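Long-range contact in NAD-dependent protein deacylase 2 (Archaeoglobus fulgidus, PDB 4TWJ), which removes acetyl groups and longer acyl chains from protein lysines in an NAD-dependent reaction, deacetylating the archaeal chromatin protein Alba: residues A177-G191 against L202-V216. Numbering follows the deposited sequence.
Sequences AIEEAKHCDAFMVVG and LPYIAKKAGAKMIIV
Ala206 packs so closely on Ala181 that the two helices meet backbone to backbone: Ala206 CA lies 3.2 Å from Ala181 O in a CA-H...O contact, and the short axes of helices 177-182 and 202-208 approach to 8.1 Å, 34° from parallel. Beside this seam Ile205 CG2 presses tightly on Lys182 CG, at 3.5 Å, while Leu202 sends CD2 over the helix backbone at Ala177 O and Ile178 N. The same two segments illustrate the right-handed beta-alpha-beta crossover of a Rossmann fold, in which helix 202-208 lies against the parallel strands 186-190 and 212-216. Phe187 fills the space between layers. Its CG stands anti to the backbone N (chi1 -165°), which carries the ring under the helix: CD1 meets Ala206 CB at 3.5 Å, Pro203 CA makes an off-centre CH-pi contact, and Met213, running alongside, brings its CE to 3.8 Å from Phe187 CD2. With an alanine in place of Phe187, a gap is likely to open beneath Pro203 and Ala206, leaving the Met213 thioether without its aromatic neighbour. Six backbone hydrogen bonds join the strands and the residues flanking strand 186-190, from Lys212 N to Asp185 O through Gly191 N to Val216 O (3.0 Å). On the other sheet face Met188 CG meets Ile214 CG2, with helices 2-14 and 235-249 packed beyond. The backbone bonds thus hold the strands side by side and help place Gly191, part of the NAD-binding site, while apolar packing seats helices on both faces.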
ATOM      1  N   ALA A 177       7.127  10.426  -1.692  1.00 12.48           N
ATOM      2  CA  ALA A 177       5.680  10.334  -1.494  1.00 11.94           C
ATOM      3  C   ALA A 177       5.093  11.688  -1.099  1.00 11.85           C
ATOM      4  O   ALA A 177       4.023  12.066  -1.579  1.00 11.54           O
ATOM      5  CB  ALA A 177       5.350   9.281  -0.447  1.00 11.93           C
ATOM      6  N   ILE A 178       5.788  12.403  -0.219  1.00 11.84           N
ATOM      7  CA  ILE A 178       5.386  13.766   0.155  1.00 11.95           C
ATOM      8  C   ILE A 178       5.376  14.686  -1.068  1.00 12.23           C
ATOM      9  O   ILE A 178       4.429  15.451  -1.274  1.00 12.25           O
ATOM     10  CB  ILE A 178       6.310  14.349   1.247  1.00 12.06           C
ATOM     11  CG1 ILE A 178       6.062  13.631   2.574  1.00 12.19           C
ATOM     12  CG2 ILE A 178       6.085  15.851   1.415  1.00 12.08           C
ATOM     13  CD1 ILE A 178       7.145  13.849   3.608  1.00 12.38           C
ATOM     14  N   GLU A 179       6.427  14.608  -1.877  1.00 12.61           N
ATOM     15  CA  GLU A 179       6.508  15.413  -3.096  1.00 12.93           C
ATOM     16  C   GLU A 179       5.386  15.097  -4.084  1.00 12.74           C
ATOM     17  O   GLU A 179       4.838  16.005  -4.717  1.00 13.03           O
ATOM     18  CB  GLU A 179       7.874  15.241  -3.758  1.00 13.45           C
ATOM     19  CG  GLU A 179       8.996  15.875  -2.959  1.00 13.86           C
ATOM     20  CD  GLU A 179       8.802  17.366  -2.806  1.00 14.55           C
ATOM     21  OE1 GLU A 179       8.720  18.050  -3.844  1.00 15.29           O
ATOM     22  OE2 GLU A 179       8.715  17.846  -1.658  1.00 16.07           O
ATOM     23  N   GLU A 180       5.041  13.817  -4.209  1.00 12.61           N
ATOM     24  CA  GLU A 180       3.898  13.418  -5.028  1.00 12.64           C
ATOM     25  C   GLU A 180       2.601  14.029  -4.497  1.00 12.41           C
ATOM     26  O   GLU A 180       1.826  14.601  -5.262  1.00 12.09           O
ATOM     27  CB  GLU A 180       3.780  11.893  -5.095  1.00 13.03           C
ATOM     28  CG  GLU A 180       4.824  11.238  -5.987  1.00 13.44           C
ATOM     29  CD  GLU A 180       4.721  11.682  -7.435  1.00 13.93           C
ATOM     30  OE1 GLU A 180       3.596  11.775  -7.958  1.00 13.85           O
ATOM     31  OE2 GLU A 180       5.772  11.948  -8.048  1.00 15.19           O
ATOM     32  N   ALA A 181       2.378  13.926  -3.188  1.00 12.16           N
ATOM     33  CA  ALA A 181       1.172  14.486  -2.574  1.00 12.20           C
ATOM     34  C   ALA A 181       1.090  16.003  -2.753  1.00 12.50           C
ATOM     35  O   ALA A 181       0.020  16.537  -3.035  1.00 12.14           O
ATOM     36  CB  ALA A 181       1.109  14.127  -1.098  1.00 12.20           C
ATOM     37  N   LYS A 182       2.225  16.682  -2.610  1.00 13.00           N
ATOM     38  CA  LYS A 182       2.276  18.147  -2.712  1.00 13.95           C
ATOM     39  C   LYS A 182       2.033  18.679  -4.116  1.00 14.03           C
ATOM     40  O   LYS A 182       1.632  19.833  -4.271  1.00 14.55           O
ATOM     41  CB  LYS A 182       3.631  18.673  -2.223  1.00 14.83           C
ATOM     42  CG  LYS A 182       3.797  18.599  -0.720  1.00 15.94           C
ATOM     43  CD  LYS A 182       5.221  18.887  -0.283  1.00 17.20           C
ATOM     44  CE  LYS A 182       5.547  20.365  -0.281  1.00 18.46           C
ATOM     45  NZ  LYS A 182       6.456  20.677   0.862  1.00 19.31           N
ATOM     46  N   HIS A 183       2.281  17.858  -5.134  1.00 13.78           N
ATOM     47  CA  HIS A 183       2.257  18.338  -6.511  1.00 13.79           C
ATOM     48  C   HIS A 183       1.376  17.515  -7.442  1.00 13.84           C
ATOM     49  O   HIS A 183       1.603  17.468  -8.647  1.00 14.63           O
ATOM     50  CB  HIS A 183       3.693  18.458  -7.022  1.00 13.93           C
ATOM     51  CG  HIS A 183       4.510  19.408  -6.208  1.00 13.85           C
ATOM     52  ND1 HIS A 183       5.502  18.994  -5.348  1.00 14.18           N
ATOM     53  CD2 HIS A 183       4.418  20.750  -6.057  1.00 13.75           C
ATOM     54  CE1 HIS A 183       6.009  20.045  -4.732  1.00 13.89           C
ATOM     55  NE2 HIS A 183       5.367  21.121  -5.138  1.00 14.35           N
ATOM     56  N   CYS A 184       0.346  16.895  -6.876  1.00 13.60           N
ATOM     57  CA  CYS A 184      -0.654  16.190  -7.662  1.00 13.36           C
ATOM     58  C   CYS A 184      -1.907  17.053  -7.717  1.00 13.35           C
ATOM     59  O   CYS A 184      -2.119  17.902  -6.849  1.00 13.56           O
ATOM     60  CB  CYS A 184      -0.974  14.825  -7.035  1.00 13.31           C
ATOM     61  SG  CYS A 184      -1.849  14.875  -5.456  1.00 13.25           S
ATOM     62  N   ASP A 185      -2.729  16.853  -8.739  1.00 13.44           N
ATOM     63  CA  ASP A 185      -4.037  17.513  -8.790  1.00 13.40           C
ATOM     64  C   ASP A 185      -5.198  16.544  -8.591  1.00 12.88           C
ATOM     65  O   ASP A 185      -6.358  16.958  -8.568  1.00 12.68           O
ATOM     66  CB  ASP A 185      -4.211  18.326 -10.077  1.00 14.11           C
ATOM     67  CG  ASP A 185      -4.037  17.501 -11.333  1.00 14.60           C
ATOM     68  OD1 ASP A 185      -3.734  16.292 -11.254  1.00 14.91           O
ATOM     69  OD2 ASP A 185      -4.194  18.084 -12.429  1.00 15.97           O
ATOM     70  N   ALA A 186      -4.881  15.259  -8.438  1.00 12.39           N
ATOM     71  CA  ALA A 186      -5.866  14.250  -8.068  1.00 11.88           C
ATOM     72  C   ALA A 186      -5.194  13.210  -7.181  1.00 11.42           C
ATOM     73  O   ALA A 186      -4.086  12.767  -7.468  1.00 11.26           O
ATOM     74  CB  ALA A 186      -6.450  13.594  -9.308  1.00 11.86           C
ATOM     75  N   PHE A 187      -5.869  12.830  -6.101  1.00 11.05           N
ATOM     76  CA  PHE A 187      -5.314  11.900  -5.121  1.00 10.77           C
ATOM     77  C   PHE A 187      -6.421  10.922  -4.758  1.00 10.91           C
ATOM     78  O   PHE A 187      -7.446  11.326  -4.207  1.00 10.96           O
ATOM     79  CB  PHE A 187      -4.832  12.673  -3.892  1.00 10.55           C
ATOM     80  CG  PHE A 187      -3.937  11.882  -2.973  1.00 10.45           C
ATOM     81  CD1 PHE A 187      -2.559  12.024  -3.032  1.00 10.37           C
ATOM     82  CD2 PHE A 187      -4.476  11.020  -2.022  1.00 10.41           C
ATOM     83  CE1 PHE A 187      -1.735  11.313  -2.175  1.00 10.36           C
ATOM     84  CE2 PHE A 187      -3.654  10.308  -1.162  1.00 10.37           C
ATOM     85  CZ  PHE A 187      -2.284  10.458  -1.242  1.00 10.34           C
ATOM     86  N   MET A 188      -6.235   9.651  -5.105  1.00 10.91           N
ATOM     87  CA  MET A 188      -7.268   8.639  -4.889  1.00 11.20           C
ATOM     88  C   MET A 188      -6.799   7.604  -3.876  1.00 11.10           C
ATOM     89  O   MET A 188      -5.832   6.883  -4.119  1.00 11.06           O
ATOM     90  CB  MET A 188      -7.651   7.957  -6.206  1.00 11.61           C
ATOM     91  CG  MET A 188      -8.691   6.853  -6.040  1.00 12.09           C
ATOM     92  SD  MET A 188      -9.485   6.342  -7.577  1.00 13.39           S
ATOM     93  CE  MET A 188      -8.089   5.702  -8.491  1.00 13.32           C
ATOM     94  N   VAL A 189      -7.484   7.555  -2.736  1.00 11.08           N
ATOM     95  CA  VAL A 189      -7.225   6.553  -1.706  1.00 11.15           C
ATOM     96  C   VAL A 189      -8.060   5.309  -2.018  1.00 11.21           C
ATOM     97  O   VAL A 189      -9.255   5.423  -2.302  1.00 11.08           O
ATOM     98  CB  VAL A 189      -7.586   7.091  -0.303  1.00 11.15           C
ATOM     99  CG1 VAL A 189      -7.539   5.981   0.744  1.00 11.21           C
ATOM    100  CG2 VAL A 189      -6.651   8.233   0.077  1.00 11.15           C
ATOM    101  N   VAL A 190      -7.427   4.137  -1.986  1.00 11.42           N
ATOM    102  CA  VAL A 190      -8.121   2.862  -2.215  1.00 11.73           C
ATOM    103  C   VAL A 190      -7.743   1.846  -1.134  1.00 12.13           C
ATOM    104  O   VAL A 190      -6.582   1.466  -1.008  1.00 11.77           O
ATOM    105  CB  VAL A 190      -7.790   2.258  -3.599  1.00 11.80           C
ATOM    106  CG1 VAL A 190      -8.633   1.013  -3.858  1.00 11.82           C
ATOM    107  CG2 VAL A 190      -8.002   3.283  -4.706  1.00 11.77           C
ATOM    108  N   GLY A 191      -8.732   1.399  -0.364  1.00 12.60           N
ATOM    109  CA  GLY A 191      -8.512   0.342   0.614  1.00 13.27           C
ATOM    110  C   GLY A 191      -7.635   0.729   1.787  1.00 13.82           C
ATOM    111  O   GLY A 191      -6.784  -0.055   2.205  1.00 14.36           O
ATOM    112  N   LEU A 202      -0.371  11.842   4.171  1.00 11.15           N
ATOM    113  CA  LEU A 202      -0.236  12.135   2.746  1.00 10.98           C
ATOM    114  C   LEU A 202      -1.518  12.648   2.064  1.00 10.86           C
ATOM    115  O   LEU A 202      -1.449  13.618   1.309  1.00 10.65           O
ATOM    116  CB  LEU A 202       0.363  10.927   2.009  1.00 10.91           C
ATOM    117  CG  LEU A 202       1.827  10.686   2.403  1.00 11.06           C
ATOM    118  CD1 LEU A 202       2.270   9.286   2.018  1.00 11.14           C
ATOM    119  CD2 LEU A 202       2.745  11.729   1.790  1.00 11.08           C
ATOM    120  N   PRO A 203      -2.684  12.021   2.322  1.00 10.91           N
ATOM    121  CA  PRO A 203      -3.901  12.606   1.746  1.00 10.97           C
ATOM    122  C   PRO A 203      -4.206  14.024   2.240  1.00 11.00           C
ATOM    123  O   PRO A 203      -4.739  14.828   1.482  1.00 11.13           O
ATOM    124  CB  PRO A 203      -5.019  11.632   2.162  1.00 10.94           C
ATOM    125  CG  PRO A 203      -4.388  10.629   3.072  1.00 10.97           C
ATOM    126  CD  PRO A 203      -2.916  10.662   2.832  1.00 10.86           C
ATOM    127  N   TYR A 204      -3.866  14.327   3.490  1.00 11.11           N
ATOM    128  CA  TYR A 204      -4.051  15.686   4.006  1.00 11.37           C
ATOM    129  C   TYR A 204      -3.121  16.683   3.319  1.00 11.23           C
ATOM    130  O   TYR A 204      -3.505  17.819   3.061  1.00 11.56           O
ATOM    131  CB  TYR A 204      -3.844  15.729   5.514  1.00 11.72           C
ATOM    132  CG  TYR A 204      -4.893  14.968   6.281  1.00 12.24           C
ATOM    133  CD1 TYR A 204      -6.188  15.466   6.410  1.00 12.58           C
ATOM    134  CD2 TYR A 204      -4.596  13.755   6.884  1.00 12.59           C
ATOM    135  CE1 TYR A 204      -7.154  14.769   7.119  1.00 12.80           C
ATOM    136  CE2 TYR A 204      -5.554  13.050   7.587  1.00 13.03           C
ATOM    137  CZ  TYR A 204      -6.829  13.560   7.706  1.00 13.19           C
ATOM    138  OH  TYR A 204      -7.778  12.855   8.415  1.00 13.93           O
ATOM    139  N   ILE A 205      -1.897  16.254   3.033  1.00 11.23           N
ATOM    140  CA  ILE A 205      -0.957  17.084   2.284  1.00 11.36           C
ATOM    141  C   ILE A 205      -1.498  17.385   0.883  1.00 11.50           C
ATOM    142  O   ILE A 205      -1.443  18.529   0.422  1.00 11.43           O
ATOM    143  CB  ILE A 205       0.434  16.417   2.197  1.00 11.46           C
ATOM    144  CG1 ILE A 205       1.104  16.425   3.576  1.00 11.59           C
ATOM    145  CG2 ILE A 205       1.309  17.115   1.168  1.00 11.55           C
ATOM    146  CD1 ILE A 205       2.333  15.544   3.677  1.00 11.74           C
ATOM    147  N   ALA A 206      -2.017  16.363   0.208  1.00 11.80           N
ATOM    148  CA  ALA A 206      -2.592  16.546  -1.129  1.00 12.12           C
ATOM    149  C   ALA A 206      -3.807  17.477  -1.088  1.00 12.75           C
ATOM    150  O   ALA A 206      -3.967  18.341  -1.953  1.00 12.86           O
ATOM    151  CB  ALA A 206      -2.970  15.200  -1.735  1.00 12.02           C
ATOM    152  N   LYS A 207      -4.643  17.303  -0.068  1.00 13.72           N
ATOM    153  CA  LYS A 207      -5.823  18.152   0.136  1.00 14.79           C
ATOM    154  C   LYS A 207      -5.418  19.618   0.317  1.00 15.16           C
ATOM    155  O   LYS A 207      -5.974  20.509  -0.335  1.00 14.96           O
ATOM    156  CB  LYS A 207      -6.615  17.653   1.350  1.00 15.20           C
ATOM    157  CG  LYS A 207      -7.804  18.510   1.759  1.00 16.17           C
ATOM    158  CD  LYS A 207      -9.001  18.311   0.862  1.00 16.75           C
ATOM    159  CE  LYS A 207     -10.233  18.965   1.475  1.00 17.30           C
ATOM    160  NZ  LYS A 207     -11.439  18.731   0.652  1.00 17.58           N
ATOM    161  N   LYS A 208      -4.445  19.865   1.191  1.00 15.80           N
ATOM    162  CA  LYS A 208      -3.938  21.225   1.419  1.00 16.98           C
ATOM    163  C   LYS A 208      -3.362  21.838   0.140  1.00 17.02           C
ATOM    164  O   LYS A 208      -3.466  23.049  -0.082  1.00 17.33           O
ATOM    165  CB  LYS A 208      -2.876  21.220   2.526  1.00 18.11           C
ATOM    166  CG  LYS A 208      -2.171  22.555   2.737  1.00 19.45           C
ATOM    167  CD  LYS A 208      -1.018  22.457   3.723  1.00 21.01           C
ATOM    168  CE  LYS A 208      -1.493  22.463   5.165  1.00 22.07           C
ATOM    169  NZ  LYS A 208      -0.369  22.690   6.118  1.00 23.15           N
ATOM    170  N   ALA A 209      -2.762  20.993  -0.697  1.00 16.59           N
ATOM    171  CA  ALA A 209      -2.165  21.423  -1.962  1.00 16.78           C
ATOM    172  C   ALA A 209      -3.191  21.670  -3.078  1.00 16.62           C
ATOM    173  O   ALA A 209      -2.819  22.109  -4.169  1.00 17.70           O
ATOM    174  CB  ALA A 209      -1.131  20.406  -2.416  1.00 16.77           C
ATOM    175  N   GLY A 210      -4.464  21.378  -2.815  1.00 16.03           N
ATOM    176  CA  GLY A 210      -5.547  21.683  -3.752  1.00 15.88           C
ATOM    177  C   GLY A 210      -5.945  20.546  -4.677  1.00 15.56           C
ATOM    178  O   GLY A 210      -6.694  20.758  -5.637  1.00 16.06           O
ATOM    179  N   ALA A 211      -5.467  19.337  -4.392  1.00 15.14           N
ATOM    180  CA  ALA A 211      -5.817  18.172  -5.203  1.00 14.77           C
ATOM    181  C   ALA A 211      -7.283  17.797  -5.014  1.00 14.86           C
ATOM    182  O   ALA A 211      -7.851  17.974  -3.938  1.00 14.78           O
ATOM    183  CB  ALA A 211      -4.931  16.985  -4.845  1.00 14.69           C
ATOM    184  N   LYS A 212      -7.887  17.271  -6.069  1.00 15.01           N
ATOM    185  CA  LYS A 212      -9.216  16.681  -5.972  1.00 15.24           C
ATOM    186  C   LYS A 212      -9.067  15.319  -5.311  1.00 14.72           C
ATOM    187  O   LYS A 212      -8.217  14.518  -5.713  1.00 14.72           O
ATOM    188  CB  LYS A 212      -9.843  16.536  -7.354  1.00 16.17           C
ATOM    189  CG  LYS A 212     -10.000  17.849  -8.112  1.00 17.12           C
ATOM    190  CD  LYS A 212     -10.850  18.864  -7.369  1.00 18.31           C
ATOM    191  CE  LYS A 212     -12.274  18.380  -7.168  1.00 19.01           C
ATOM    192  NZ  LYS A 212     -13.177  19.484  -6.738  1.00 20.05           N
ATOM    193  N   MET A 213      -9.893  15.068  -4.300  1.00 14.06           N
ATOM    194  CA  MET A 213      -9.713  13.926  -3.411  1.00 13.47           C
ATOM    195  C   MET A 213     -10.793  12.874  -3.632  1.00 13.24           C
ATOM    196  O   MET A 213     -11.985  13.168  -3.528  1.00 13.46           O
ATOM    197  CB  MET A 213      -9.747  14.398  -1.956  1.00 13.16           C
ATOM    198  CG  MET A 213      -8.733  15.473  -1.600  1.00 12.95           C
ATOM    199  SD  MET A 213      -7.003  14.995  -1.793  1.00 12.68           S
ATOM    200  CE  MET A 213      -6.918  13.601  -0.674  1.00 12.92           C
ATOM    201  N   ILE A 214     -10.362  11.645  -3.921  1.00 12.94           N
ATOM    202  CA  ILE A 214     -11.260  10.514  -4.157  1.00 13.04           C
ATOM    203  C   ILE A 214     -10.935   9.406  -3.155  1.00 13.15           C
ATOM    204  O   ILE A 214      -9.764   9.131  -2.899  1.00 13.05           O
ATOM    205  CB  ILE A 214     -11.088   9.943  -5.586  1.00 12.98           C
ATOM    206  CG1 ILE A 214     -11.346  11.024  -6.643  1.00 13.04           C
ATOM    207  CG2 ILE A 214     -12.014   8.753  -5.811  1.00 13.04           C
ATOM    208  CD1 ILE A 214     -10.744  10.710  -7.992  1.00 13.10           C
ATOM    209  N   ILE A 215     -11.960   8.777  -2.582  1.00 13.38           N
ATOM    210  CA  ILE A 215     -11.741   7.618  -1.712  1.00 13.57           C
ATOM    211  C   ILE A 215     -12.641   6.459  -2.135  1.00 13.99           C
ATOM    212  O   ILE A 215     -13.819   6.655  -2.432  1.00 13.90           O
ATOM    213  CB  ILE A 215     -11.908   7.974  -0.210  1.00 13.50           C
ATOM    214  CG1 ILE A 215     -11.506   6.798   0.681  1.00 13.50           C
ATOM    215  CG2 ILE A 215     -13.322   8.448   0.111  1.00 13.49           C
ATOM    216  CD1 ILE A 215     -11.177   7.221   2.095  1.00 13.49           C
ATOM    217  N   VAL A 216     -12.053   5.265  -2.184  1.00 14.54           N
ATOM    218  CA  VAL A 216     -12.760   4.033  -2.503  1.00 15.24           C
ATOM    219  C   VAL A 216     -12.465   3.027  -1.394  1.00 15.99           C
ATOM    220  O   VAL A 216     -11.314   2.635  -1.201  1.00 15.95           O
ATOM    221  CB  VAL A 216     -12.299   3.449  -3.855  1.00 15.28           C
ATOM    222  CG1 VAL A 216     -13.029   2.144  -4.161  1.00 15.43           C
ATOM    223  CG2 VAL A 216     -12.507   4.459  -4.975  1.00 15.31           C
TER
HETATM  224  O   HOH W   1      -3.268  20.623  -6.874  1.00 31.67           O